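Amidase (Bacillus anthracis, PDB 5EWQ) probably hydrolyses carboxylic acid amides to the acid and ammonia, as an enzyme of the amidase signature family. Local coordinates at residues Pro9-Tyr17 against Ser397-Gln405; Gly82-Glu90 against Gly207-Phe216. All blocks are in the same frame, centred on the assembly; numbering follows the deposited sequence.

Interaction 1. Residues Pro9-Tyr17 against Ser397-Gln405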
ATOM      1  N   PRO A   9      16.742   3.157 -13.555  1.00 73.65           N
ATOM      2  CA  PRO A   9      15.557   4.014 -13.634  1.00 68.42           C
ATOM      3  C   PRO A   9      15.904   5.496 -13.741  1.00 64.65           C
ATOM      4  O   PRO A   9      16.802   5.978 -13.050  1.00 80.91           O
ATOM      5  CB  PRO A   9      14.827   3.716 -12.321  1.00 50.77           C
ATOM      6  CG  PRO A   9      15.895   3.188 -11.377  1.00 63.66           C
ATOM      7  CD  PRO A   9      17.162   2.940 -12.162  1.00 75.63           C
ATOM      8  N   LYS A  10      15.191   6.210 -14.607  1.00 41.45           N
ATOM      9  CA  LYS A  10      15.425   7.635 -14.801  1.00 41.26           C
ATOM     10  C   LYS A  10      14.921   8.451 -13.615  1.00 46.94           C
ATOM     11  O   LYS A  10      14.290   7.918 -12.701  1.00 47.25           O
ATOM     12  CB  LYS A  10      14.758   8.115 -16.092  1.00 47.79           C
ATOM     13  CG  LYS A  10      15.330   7.485 -17.353  1.00 54.22           C
ATOM     14  CD  LYS A  10      14.540   7.892 -18.587  1.00 63.38           C
ATOM     15  CE  LYS A  10      14.569   9.397 -18.800  1.00 68.87           C
ATOM     16  NZ  LYS A  10      13.781   9.801 -19.999  1.00 59.25           N
ATOM     17  N   GLU A  11      15.202   9.750 -13.640  1.00 37.59           N
ATOM     18  CA  GLU A  11      14.811  10.644 -12.558  1.00 40.97           C
ATOM     19  C   GLU A  11      13.350  11.069 -12.670  1.00 37.70           C
ATOM     20  O   GLU A  11      12.820  11.207 -13.773  1.00 42.25           O
ATOM     21  CB  GLU A  11      15.713  11.879 -12.542  1.00 34.20           C
ATOM     22  CG  GLU A  11      15.742  12.634 -13.858  1.00 36.96           C
ATOM     23  CD  GLU A  11      16.621  13.865 -13.803  1.00 46.23           C
ATOM     24  OE1 GLU A  11      17.016  14.361 -14.879  1.00 46.61           O
ATOM     25  OE2 GLU A  11      16.915  14.337 -12.685  1.00 49.06           O
ATOM     26  N   PRO A  12      12.692  11.272 -11.520  1.00 32.65           N
ATOM     27  CA  PRO A  12      11.318  11.781 -11.508  1.00 29.11           C
ATOM     28  C   PRO A  12      11.258  13.276 -11.812  1.00 26.12           C
ATOM     29  O   PRO A  12      12.076  14.044 -11.306  1.00 40.54           O
ATOM     30  CB  PRO A  12      10.851  11.493 -10.080  1.00 24.34           C
ATOM     31  CG  PRO A  12      12.101  11.510  -9.273  1.00 23.33           C
ATOM     32  CD  PRO A  12      13.173  10.946 -10.166  1.00 29.66           C
ATOM     33  N   GLU A  13      10.296  13.676 -12.637  1.00 32.38           N
ATOM     34  CA  GLU A  13      10.104  15.082 -12.974  1.00 17.44           C
ATOM     35  C   GLU A  13       8.724  15.539 -12.525  1.00 30.60           C
ATOM     36  O   GLU A  13       7.861  14.718 -12.229  1.00 39.31           O
ATOM     37  CB  GLU A  13      10.270  15.306 -14.477  1.00 26.16           C
ATOM     38  CG  GLU A  13      11.540  14.714 -15.063  1.00 31.38           C
ATOM     39  CD  GLU A  13      11.657  14.956 -16.556  1.00 43.63           C
ATOM     40  OE1 GLU A  13      12.242  14.102 -17.255  1.00 43.39           O
ATOM     41  OE2 GLU A  13      11.165  16.000 -17.031  1.00 48.28           O
ATOM     42  N   ARG A  14       8.512  16.850 -12.474  1.00 33.67           N
ATOM     43  CA  ARG A  14       7.200  17.377 -12.118  1.00 28.99           C
ATOM     44  C   ARG A  14       6.243  17.281 -13.299  1.00 31.98           C
ATOM     45  O   ARG A  14       5.976  18.270 -13.983  1.00 39.70           O
ATOM     46  CB  ARG A  14       7.305  18.822 -11.630  1.00 22.74           C
ATOM     47  CG  ARG A  14       7.763  18.941 -10.187  1.00 28.30           C
ATOM     48  CD  ARG A  14       7.569  20.346  -9.648  1.00 31.91           C
ATOM     49  NE  ARG A  14       7.850  20.414  -8.216  1.00 40.91           N
ATOM     50  CZ  ARG A  14       6.938  20.228  -7.268  1.00 35.51           C
ATOM     51  NH1 ARG A  14       5.680  19.966  -7.599  1.00 34.13           N
ATOM     52  NH2 ARG A  14       7.280  20.307  -5.988  1.00 28.68           N
ATOM     53  N   ILE A  15       5.729  16.077 -13.528  1.00 35.49           N
ATOM     54  CA  ILE A  15       4.792  15.828 -14.615  1.00 31.99           C
ATOM     55  C   ILE A  15       3.410  15.490 -14.065  1.00 38.18           C
ATOM     56  O   ILE A  15       3.262  14.566 -13.266  1.00 42.12           O
ATOM     57  CB  ILE A  15       5.272  14.680 -15.519  1.00 28.75           C
ATOM     58  CG1 ILE A  15       6.688  14.956 -16.026  1.00 29.95           C
ATOM     59  CG2 ILE A  15       4.318  14.487 -16.681  1.00 21.38           C
ATOM     60  CD1 ILE A  15       7.251  13.850 -16.887  1.00 36.57           C
ATOM     61  N   VAL A  16       2.403  16.245 -14.493  1.00 40.50           N
ATOM     62  CA  VAL A  16       1.036  16.035 -14.029  1.00 37.45           C
ATOM     63  C   VAL A  16       0.052  15.992 -15.196  1.00 41.01           C
ATOM     64  O   VAL A  16      -0.089  16.964 -15.936  1.00 43.75           O
ATOM     65  CB  VAL A  16       0.599  17.139 -13.042  1.00 32.41           C
ATOM     66  CG1 VAL A  16      -0.870  16.980 -12.681  1.00 32.37           C
ATOM     67  CG2 VAL A  16       1.464  17.111 -11.793  1.00 29.84           C
ATOM     68  N   TYR A  17      -0.626  14.857 -15.350  1.00 42.07           N
ATOM     69  CA  TYR A  17      -1.609  14.679 -16.416  1.00 27.35           C
ATOM     70  C   TYR A  17      -3.033  14.798 -15.886  1.00 41.36           C
ATOM     71  O   TYR A  17      -3.325  14.343 -14.780  1.00 34.70           O
ATOM     72  CB  TYR A  17      -1.438  13.315 -17.087  1.00 25.53           C
ATOM     73  CG  TYR A  17      -0.079  13.070 -17.697  1.00 26.23           C
ATOM     74  CD1 TYR A  17       0.499  13.994 -18.559  1.00 19.92           C
ATOM     75  CD2 TYR A  17       0.627  11.910 -17.408  1.00 18.66           C
ATOM     76  CE1 TYR A  17       1.743  13.764 -19.119  1.00 27.84           C
ATOM     77  CE2 TYR A  17       1.869  11.673 -17.960  1.00 33.43           C
ATOM     78  CZ  TYR A  17       2.422  12.601 -18.815  1.00 34.33           C
ATOM     79  OH  TYR A  17       3.661  12.367 -19.365  1.00 40.41           O
ATOM     80  N   SER A 397       3.443   7.529 -28.277  1.00 40.40           N
ATOM     81  CA  SER A 397       4.496   7.081 -27.372  1.00 32.36           C
ATOM     82  C   SER A 397       4.854   8.100 -26.293  1.00 27.36           C
ATOM     83  O   SER A 397       4.939   7.755 -25.115  1.00 52.14           O
ATOM     84  CB  SER A 397       5.751   6.726 -28.172  1.00 48.11           C
ATOM     85  OG  SER A 397       5.478   5.714 -29.127  1.00 65.99           O
ATOM     86  N   ASN A 398       5.061   9.349 -26.698  1.00 62.42           N
ATOM     87  CA  ASN A 398       5.507  10.398 -25.783  1.00 67.00           C
ATOM     88  C   ASN A 398       4.558  10.612 -24.607  1.00 59.14           C
ATOM     89  O   ASN A 398       4.970  11.048 -23.533  1.00 72.24           O
ATOM     90  CB  ASN A 398       5.690  11.713 -26.542  1.00 73.58           C
ATOM     91  CG  ASN A 398       6.318  12.797 -25.687  1.00 83.37           C
ATOM     92  OD1 ASN A 398       7.088  12.512 -24.770  1.00 82.30           O
ATOM     93  ND2 ASN A 398       5.991  14.049 -25.985  1.00 87.02           N
ATOM     94  N   ARG A 399       3.285  10.298 -24.815  1.00 47.37           N
ATOM     95  CA  ARG A 399       2.280  10.479 -23.778  1.00 36.04           C
ATOM     96  C   ARG A 399       2.004   9.175 -23.029  1.00 38.89           C
ATOM     97  O   ARG A 399       1.995   9.147 -21.799  1.00 44.11           O
ATOM     98  CB  ARG A 399       0.982  11.018 -24.386  1.00 28.62           C
ATOM     99  CG  ARG A 399       0.268  12.079 -23.552  1.00 27.30           C
ATOM    100  CD  ARG A 399       0.025  11.602 -22.130  1.00 35.79           C
ATOM    101  NE  ARG A 399      -1.204  12.131 -21.553  1.00 41.69           N
ATOM    102  CZ  ARG A 399      -1.737  11.681 -20.423  1.00 40.83           C
ATOM    103  NH1 ARG A 399      -2.862  12.208 -19.955  1.00 53.99           N
ATOM    104  NH2 ARG A 399      -1.144  10.698 -19.763  1.00 28.69           N
ATOM    105  N   ARG A 400       1.781   8.101 -23.778  1.00 28.14           N
ATOM    106  CA  ARG A 400       1.298   6.851 -23.199  1.00 24.06           C
ATOM    107  C   ARG A 400       2.415   5.968 -22.644  1.00 34.88           C
ATOM    108  O   ARG A 400       2.203   5.219 -21.691  1.00 37.75           O
ATOM    109  CB  ARG A 400       0.482   6.088 -24.243  1.00 31.77           C
ATOM    110  CG  ARG A 400      -0.683   6.905 -24.777  1.00 35.57           C
ATOM    111  CD  ARG A 400      -1.400   6.229 -25.929  1.00 32.38           C
ATOM    112  NE  ARG A 400      -2.496   7.062 -26.417  1.00 42.27           N
ATOM    113  CZ  ARG A 400      -3.303   6.731 -27.418  1.00 35.33           C
ATOM    114  NH1 ARG A 400      -3.143   5.577 -28.051  1.00 28.76           N
ATOM    115  NH2 ARG A 400      -4.274   7.556 -27.787  1.00 31.10           N
ATOM    116  N   ILE A 401       3.601   6.056 -23.238  1.00 24.73           N
ATOM    117  CA  ILE A 401       4.757   5.308 -22.750  1.00 25.31           C
ATOM    118  C   ILE A 401       6.029   6.148 -22.829  1.00 43.79           C
ATOM    119  O   ILE A 401       6.949   5.832 -23.585  1.00 41.50           O
ATOM    120  CB  ILE A 401       4.965   3.997 -23.536  1.00 26.77           C
ATOM    121  CG1 ILE A 401       4.697   4.217 -25.027  1.00 27.62           C
ATOM    122  CG2 ILE A 401       4.056   2.902 -23.000  1.00 26.25           C
ATOM    123  CD1 ILE A 401       5.096   3.045 -25.893  1.00 29.50           C
ATOM    124  N   LYS A 402       6.068   7.218 -22.038  1.00 43.50           N
ATOM    125  CA  LYS A 402       7.199   8.141 -22.023  1.00 31.87           C
ATOM    126  C   LYS A 402       8.525   7.425 -21.776  1.00 36.04           C
ATOM    127  O   LYS A 402       9.557   7.798 -22.336  1.00 48.98           O
ATOM    128  CB  LYS A 402       6.985   9.222 -20.958  1.00 35.11           C
ATOM    129  CG  LYS A 402       8.157  10.178 -20.791  1.00 39.82           C
ATOM    130  CD  LYS A 402       7.928  11.140 -19.636  1.00 35.28           C
ATOM    131  CE  LYS A 402       9.152  12.002 -19.382  1.00 34.35           C
ATOM    132  NZ  LYS A 402       9.483  12.859 -20.554  1.00 56.15           N
ATOM    133  N   TYR A 403       8.488   6.389 -20.946  1.00 36.80           N
ATOM    134  CA  TYR A 403       9.694   5.641 -20.611  1.00 31.04           C
ATOM    135  C   TYR A 403       9.691   4.257 -21.253  1.00 29.95           C
ATOM    136  O   TYR A 403      10.469   3.386 -20.869  1.00 32.42           O
ATOM    137  CB  TYR A 403       9.840   5.526 -19.092  1.00 28.05           C
ATOM    138  CG  TYR A 403       9.827   6.863 -18.384  1.00 35.07           C
ATOM    139  CD1 TYR A 403      10.988   7.614 -18.252  1.00 33.65           C
ATOM    140  CD2 TYR A 403       8.651   7.379 -17.855  1.00 30.54           C
ATOM    141  CE1 TYR A 403      10.980   8.839 -17.610  1.00 30.36           C
ATOM    142  CE2 TYR A 403       8.633   8.603 -17.209  1.00 31.07           C
ATOM    143  CZ  TYR A 403       9.800   9.328 -17.091  1.00 37.47           C
ATOM    144  OH  TYR A 403       9.789  10.546 -16.450  1.00 38.47           O
ATOM    145  N   GLY A 404       8.812   4.062 -22.231  1.00 29.76           N
ATOM    146  CA  GLY A 404       8.768   2.817 -22.978  1.00 31.10           C
ATOM    147  C   GLY A 404       7.881   1.751 -22.361  1.00 39.54           C
ATOM    148  O   GLY A 404       7.194   1.997 -21.371  1.00 74.18           O
ATOM    149  N   GLN A 405       7.903   0.561 -22.954  1.00 45.37           N
ATOM    150  CA  GLN A 405       7.095  -0.558 -22.481  1.00 42.55           C
ATOM    151  C   GLN A 405       7.805  -1.888 -22.722  1.00 48.74           C
ATOM    152  O   GLN A 405       7.187  -2.868 -23.138  1.00 57.89           O
ATOM    153  CB  GLN A 405       5.726  -0.556 -23.165  1.00 30.74           C
ATOM    154  CG  GLN A 405       5.788  -0.489 -24.684  1.00 37.99           C
ATOM    155  CD  GLN A 405       4.419  -0.582 -25.331  1.00 38.47           C
ATOM    156  OE1 GLN A 405       3.407  -0.737 -24.649  1.00 42.71           O
ATOM    157  NE2 GLN A 405       4.384  -0.490 -26.653  1.00 35.87           N
TER
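Tyr-17 and Arg-399 lie face against face. The guanidinium covers one side of the phenol ring, with the two planes 20° apart. Arg-399 CZ is 3.8 Å from the centroid of the Tyr-17 ring, a cation-pi contact. The overlap is offset: Arg-399 NH2 stands above the CG-CD2 side of Tyr-17. Arg-399 CD also sits over this ring, 4.2 Å from the centroid of Tyr-17, in a CH-pi contact. The arginine chain bends at chi2 (-53°), which helps fold the flat group onto the ring. The two side chains run past each other in opposite directions. The far end of the phenol is held by Tyr-183, whose OH is hydrogen-bonded to Tyr-17 OH. This is surface packing of the N-terminal arm, the irregular chain before helix 20-28, on helix 397-400, which carries Arg-399, and on the type I turn from Ile-401 to Gly-404 that follows it. From that turn Lys-402 reaches out to Ile-15, and the two meet tip to tip, with Lys-402 CE 3.6 Å from Ile-15 CD1. Glu-13 OE1 is 4.5 Å from Lys-402 NZ, too long for a salt bridge. Lys-10, its chain bent at chi3 (61°), comes up to the edge of the Tyr-403 ring, where Lys-10 CD lies near the ring plane, 3.6 Å from Tyr-403 CD1. The Tyr-403 ring also packs edge-to-face with Tyr-183.

Interaction 2. Residues Gly82-Glu90 against Gly207-Phe216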
ATOM      1  N   GLY A  82      -0.330  23.799  -5.067  1.00 51.80           N
ATOM      2  CA  GLY A  82       0.720  24.073  -4.104  1.00 42.14           C
ATOM      3  C   GLY A  82       1.960  23.245  -4.381  1.00 51.34           C
ATOM      4  O   GLY A  82       2.558  23.351  -5.451  1.00 37.80           O
ATOM      5  N   ILE A  83       2.337  22.411  -3.418  1.00 51.33           N
ATOM      6  CA  ILE A  83       3.494  21.538  -3.570  1.00 39.21           C
ATOM      7  C   ILE A  83       3.231  20.495  -4.659  1.00 36.71           C
ATOM      8  O   ILE A  83       4.166  19.970  -5.268  1.00 39.46           O
ATOM      9  CB  ILE A  83       3.856  20.842  -2.232  1.00 35.41           C
ATOM     10  CG1 ILE A  83       5.226  20.164  -2.321  1.00 47.39           C
ATOM     11  CG2 ILE A  83       2.774  19.858  -1.813  1.00 38.65           C
ATOM     12  CD1 ILE A  83       6.366  21.125  -2.571  1.00 48.65           C
ATOM     13  N   THR A  84       1.949  20.219  -4.902  1.00 42.14           N
ATOM     14  CA  THR A  84       1.504  19.332  -5.978  1.00 35.62           C
ATOM     15  C   THR A  84       2.201  17.974  -5.944  1.00 33.60           C
ATOM     16  O   THR A  84       3.033  17.670  -6.798  1.00 41.04           O
ATOM     17  CB  THR A  84       1.726  19.980  -7.362  1.00 36.71           C
ATOM     18  OG1 THR A  84       1.406  21.376  -7.295  1.00 34.76           O
ATOM     19  CG2 THR A  84       0.853  19.311  -8.417  1.00 30.37           C
ATOM     20  N   LEU A  85       1.854  17.162  -4.950  1.00 40.43           N
ATOM     21  CA  LEU A  85       2.455  15.842  -4.795  1.00 33.07           C
ATOM     22  C   LEU A  85       1.985  14.889  -5.887  1.00 34.54           C
ATOM     23  O   LEU A  85       2.693  13.945  -6.242  1.00 35.59           O
ATOM     24  CB  LEU A  85       2.129  15.263  -3.418  1.00 27.63           C
ATOM     25  CG  LEU A  85       2.553  16.109  -2.215  1.00 29.56           C
ATOM     26  CD1 LEU A  85       2.155  15.432  -0.913  1.00 30.46           C
ATOM     27  CD2 LEU A  85       4.048  16.382  -2.245  1.00 28.65           C
ATOM     28  N   ASN A  86       0.788  15.149  -6.412  1.00 28.72           N
ATOM     29  CA  ASN A  86       0.196  14.339  -7.473  1.00 24.92           C
ATOM     30  C   ASN A  86       0.163  12.858  -7.112  1.00 32.77           C
ATOM     31  O   ASN A  86       0.803  12.034  -7.766  1.00 30.26           O
ATOM     32  CB  ASN A  86       0.956  14.541  -8.787  1.00 24.88           C
ATOM     33  CG  ASN A  86       0.184  14.036  -9.992  1.00 37.74           C
ATOM     34  OD1 ASN A  86      -1.040  13.909  -9.951  1.00 39.47           O
ATOM     35  ND2 ASN A  86       0.897  13.748 -11.076  1.00 39.75           N
ATOM     36  N   SER A  87      -0.581  12.528  -6.061  1.00 35.00           N
ATOM     37  CA  SER A  87      -0.647  11.157  -5.573  1.00 23.89           C
ATOM     38  C   SER A  87      -2.056  10.587  -5.673  1.00 36.08           C
ATOM     39  O   SER A  87      -2.288   9.425  -5.337  1.00 43.89           O
ATOM     40  CB  SER A  87      -0.163  11.085  -4.126  1.00 24.59           C
ATOM     41  OG  SER A  87      -1.009  11.833  -3.271  1.00 35.42           O
ATOM     42  N   VAL A  88      -2.992  11.408  -6.134  1.00 35.47           N
ATOM     43  CA  VAL A  88      -4.382  10.989  -6.265  1.00 34.29           C
ATOM     44  C   VAL A  88      -4.801  10.918  -7.729  1.00 32.19           C
ATOM     45  O   VAL A  88      -4.691  11.900  -8.463  1.00 36.73           O
ATOM     46  CB  VAL A  88      -5.327  11.943  -5.514  1.00 30.51           C
ATOM     47  CG1 VAL A  88      -6.771  11.506  -5.688  1.00 32.01           C
ATOM     48  CG2 VAL A  88      -4.956  12.001  -4.042  1.00 31.80           C
ATOM     49  N   THR A  89      -5.279   9.750  -8.149  1.00 29.78           N
ATOM     50  CA  THR A  89      -5.735   9.563  -9.520  1.00 31.94           C
ATOM     51  C   THR A  89      -7.223   9.852  -9.658  1.00 38.75           C
ATOM     52  O   THR A  89      -7.651  10.507 -10.606  1.00 43.86           O
ATOM     53  CB  THR A  89      -5.465   8.132 -10.024  1.00 30.15           C
ATOM     54  OG1 THR A  89      -5.989   7.185  -9.083  1.00 24.69           O
ATOM     55  CG2 THR A  89      -3.975   7.897 -10.197  1.00 32.54           C
ATOM     56  N   GLU A  90      -8.009   9.361  -8.708  1.00 35.99           N
ATOM     57  CA  GLU A  90      -9.456   9.493  -8.788  1.00 34.05           C
ATOM     58  C   GLU A  90     -10.064   9.988  -7.481  1.00 34.44           C
ATOM     59  O   GLU A  90      -9.529   9.740  -6.401  1.00 34.12           O
ATOM     60  CB  GLU A  90     -10.086   8.155  -9.177  1.00 38.70           C
ATOM     61  CG  GLU A  90     -11.250   8.281 -10.139  1.00 61.45           C
ATOM     62  CD  GLU A  90     -10.804   8.665 -11.537  1.00 55.13           C
ATOM     63  OE1 GLU A  90     -11.555   9.391 -12.224  1.00 68.70           O
ATOM     64  OE2 GLU A  90      -9.705   8.236 -11.949  1.00 34.80           O
ATOM     65  N   GLY A 207       1.305   6.351  -4.192  1.00 31.84           N
ATOM     66  CA  GLY A 207       0.189   7.201  -3.818  1.00 32.34           C
ATOM     67  C   GLY A 207      -0.503   6.781  -2.535  1.00 36.87           C
ATOM     68  O   GLY A 207      -0.937   7.627  -1.753  1.00 37.29           O
ATOM     69  N   SER A 208      -0.614   5.474  -2.322  1.00 24.72           N
ATOM     70  CA  SER A 208      -1.250   4.950  -1.121  1.00 28.11           C
ATOM     71  C   SER A 208      -0.435   5.304   0.118  1.00 27.27           C
ATOM     72  O   SER A 208      -0.975   5.416   1.216  1.00 28.81           O
ATOM     73  CB  SER A 208      -1.429   3.435  -1.224  1.00 36.47           C
ATOM     74  OG  SER A 208      -2.282   3.098  -2.303  1.00 44.79           O
ATOM     75  N   ALA A 209       0.867   5.482  -0.069  1.00 31.68           N
ATOM     76  CA  ALA A 209       1.747   5.900   1.013  1.00 30.63           C
ATOM     77  C   ALA A 209       1.640   7.402   1.246  1.00 30.69           C
ATOM     78  O   ALA A 209       1.729   7.873   2.378  1.00 38.33           O
ATOM     79  CB  ALA A 209       3.185   5.514   0.708  1.00 26.72           C
ATOM     80  N   THR A 210       1.442   8.148   0.165  1.00 29.61           N
ATOM     81  CA  THR A 210       1.434   9.605   0.225  1.00 38.62           C
ATOM     82  C   THR A 210       0.158  10.160   0.852  1.00 39.09           C
ATOM     83  O   THR A 210       0.205  11.120   1.621  1.00 50.59           O
ATOM     84  CB  THR A 210       1.608  10.217  -1.177  1.00 31.47           C
ATOM     85  OG1 THR A 210       2.733   9.618  -1.832  1.00 35.03           O
ATOM     86  CG2 THR A 210       1.820  11.720  -1.085  1.00 25.47           C
ATOM     87  N   VAL A 211      -0.978   9.552   0.524  1.00 42.07           N
ATOM     88  CA  VAL A 211      -2.272  10.034   1.000  1.00 39.40           C
ATOM     89  C   VAL A 211      -2.390   9.979   2.522  1.00 46.90           C
ATOM     90  O   VAL A 211      -3.091  10.791   3.123  1.00 58.28           O
ATOM     91  CB  VAL A 211      -3.436   9.237   0.376  1.00 29.18           C
ATOM     92  CG1 VAL A 211      -3.553   9.545  -1.107  1.00 36.82           C
ATOM     93  CG2 VAL A 211      -3.251   7.745   0.603  1.00 29.22           C
ATOM     94  N   VAL A 212      -1.705   9.026   3.145  1.00 34.69           N
ATOM     95  CA  VAL A 212      -1.718   8.922   4.599  1.00 38.65           C
ATOM     96  C   VAL A 212      -0.560   9.709   5.203  1.00 48.25           C
ATOM     97  O   VAL A 212      -0.622  10.132   6.355  1.00 55.54           O
ATOM     98  CB  VAL A 212      -1.650   7.454   5.072  1.00 34.19           C
ATOM     99  CG1 VAL A 212      -2.958   6.737   4.767  1.00 34.64           C
ATOM    100  CG2 VAL A 212      -0.475   6.737   4.429  1.00 34.76           C
ATOM    101  N   ALA A 213       0.492   9.911   4.417  1.00 44.25           N
ATOM    102  CA  ALA A 213       1.639  10.689   4.870  1.00 43.45           C
ATOM    103  C   ALA A 213       1.306  12.176   4.896  1.00 33.35           C
ATOM    104  O   ALA A 213       1.678  12.888   5.827  1.00 50.16           O
ATOM    105  CB  ALA A 213       2.844  10.432   3.979  1.00 30.98           C
ATOM    106  N   ALA A 214       0.598  12.637   3.871  1.00 32.37           N
ATOM    107  CA  ALA A 214       0.246  14.048   3.751  1.00 40.34           C
ATOM    108  C   ALA A 214      -1.154  14.321   4.292  1.00 46.84           C
ATOM    109  O   ALA A 214      -1.713  15.396   4.070  1.00 59.69           O
ATOM    110  CB  ALA A 214       0.348  14.495   2.302  1.00 39.69           C
ATOM    111  N   ASP A 215      -1.707  13.339   5.001  1.00 41.55           N
ATOM    112  CA  ASP A 215      -3.040  13.437   5.595  1.00 37.48           C
ATOM    113  C   ASP A 215      -4.118  13.772   4.567  1.00 47.47           C
ATOM    114  O   ASP A 215      -4.953  14.648   4.792  1.00 50.87           O
ATOM    115  CB  ASP A 215      -3.053  14.480   6.717  1.00 43.46           C
ATOM    116  CG  ASP A 215      -2.245  14.047   7.925  1.00 56.35           C
ATOM    117  OD1 ASP A 215      -1.026  14.318   7.954  1.00 60.46           O
ATOM    118  OD2 ASP A 215      -2.828  13.437   8.846  1.00 62.11           O
ATOM    119  N   PHE A 216      -4.088  13.074   3.437  1.00 42.10           N
ATOM    120  CA  PHE A 216      -5.144  13.182   2.439  1.00 34.45           C
ATOM    121  C   PHE A 216      -6.221  12.145   2.736  1.00 37.51           C
ATOM    122  O   PHE A 216      -7.304  12.170   2.152  1.00 48.53           O
ATOM    123  CB  PHE A 216      -4.587  12.984   1.027  1.00 45.16           C
ATOM    124  CG  PHE A 216      -3.609  14.044   0.604  1.00 51.30           C
ATOM    125  CD1 PHE A 216      -3.648  15.308   1.168  1.00 53.02           C
ATOM    126  CD2 PHE A 216      -2.651  13.774  -0.359  1.00 49.81           C
ATOM    127  CE1 PHE A 216      -2.750  16.284   0.780  1.00 48.90           C
ATOM    128  CE2 PHE A 216      -1.749  14.746  -0.751  1.00 41.43           C
ATOM    129  CZ  PHE A 216      -1.799  16.003  -0.182  1.00 42.31           C
TER
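Helix 206-213 begins within the Gly/Ser-rich sequence that marks the amidase signature family. The helix and the residues just after it pack against the chain leading into edge strand 88-91 of the central mixed sheet. The backbones are close at the helix start, where Gly-207 CA lies 3.7 Å from Ser-87 O. One turn on, Thr-210 faces Ser-87, and the two CB atoms, Ser-87 CB and Thr-210 CB, are 3.5 Å apart. With chi1 at -50° Thr-210 OG1 lies beside the backbone N, and CG2, anti to that N, is turned to Ser-87 and Leu-85. Leu-85 CD1 is the shared apolar tip. Leu-85 CD1 touches Thr-210 CG2 at 3.7 Å. Ala-214 CB and Phe-216 CE2 also lie close to it. Ser-87 OG lies at the edge of the Phe-216 ring, near its plane, and is hydrogen-bonded to Asp-79. Thr-210 OG1 is hydrogen-bonded to Gln-236 OE1 and Ser-206 O. Val-88 and Val-211 cross at about a right angle, with Val-88 CG2 4.1 Å from Val-211 CG1. All the touching residues are buried. Helix 64-79 packs alongside, through Ile-75 on Val-88 and Phe-216, while Val-211 and Ser-208 rest on Ala-220 of strand 219-223.

How the interactions relate
Interaction 2 is nested in sequence inside the long loop closed by interaction 1, and their centres are about 19 Å apart. Residues 9-17 and 82-90 join them directly. Arg-14 NH1 lies 2.8 Å from Ile-83 O, a probable hydrogen bond, and Val-16 CG2 packs 3.5 Å from Asn-86 ND2. Lys-187 NZ adds a second tie by hydrogen-bonding both Tyr-17 O and Asn-86 OD1. The centre of interaction 1, at the surface, lies about 22 Å from the chain centre; that of interaction 2, which is buried, about 13 Å from it. Interaction 2 includes the end of the Gly/Ser-rich signature, which in relatives carries part of the Ser-cisSer-Lys triad, so this contact probably lies near the active site.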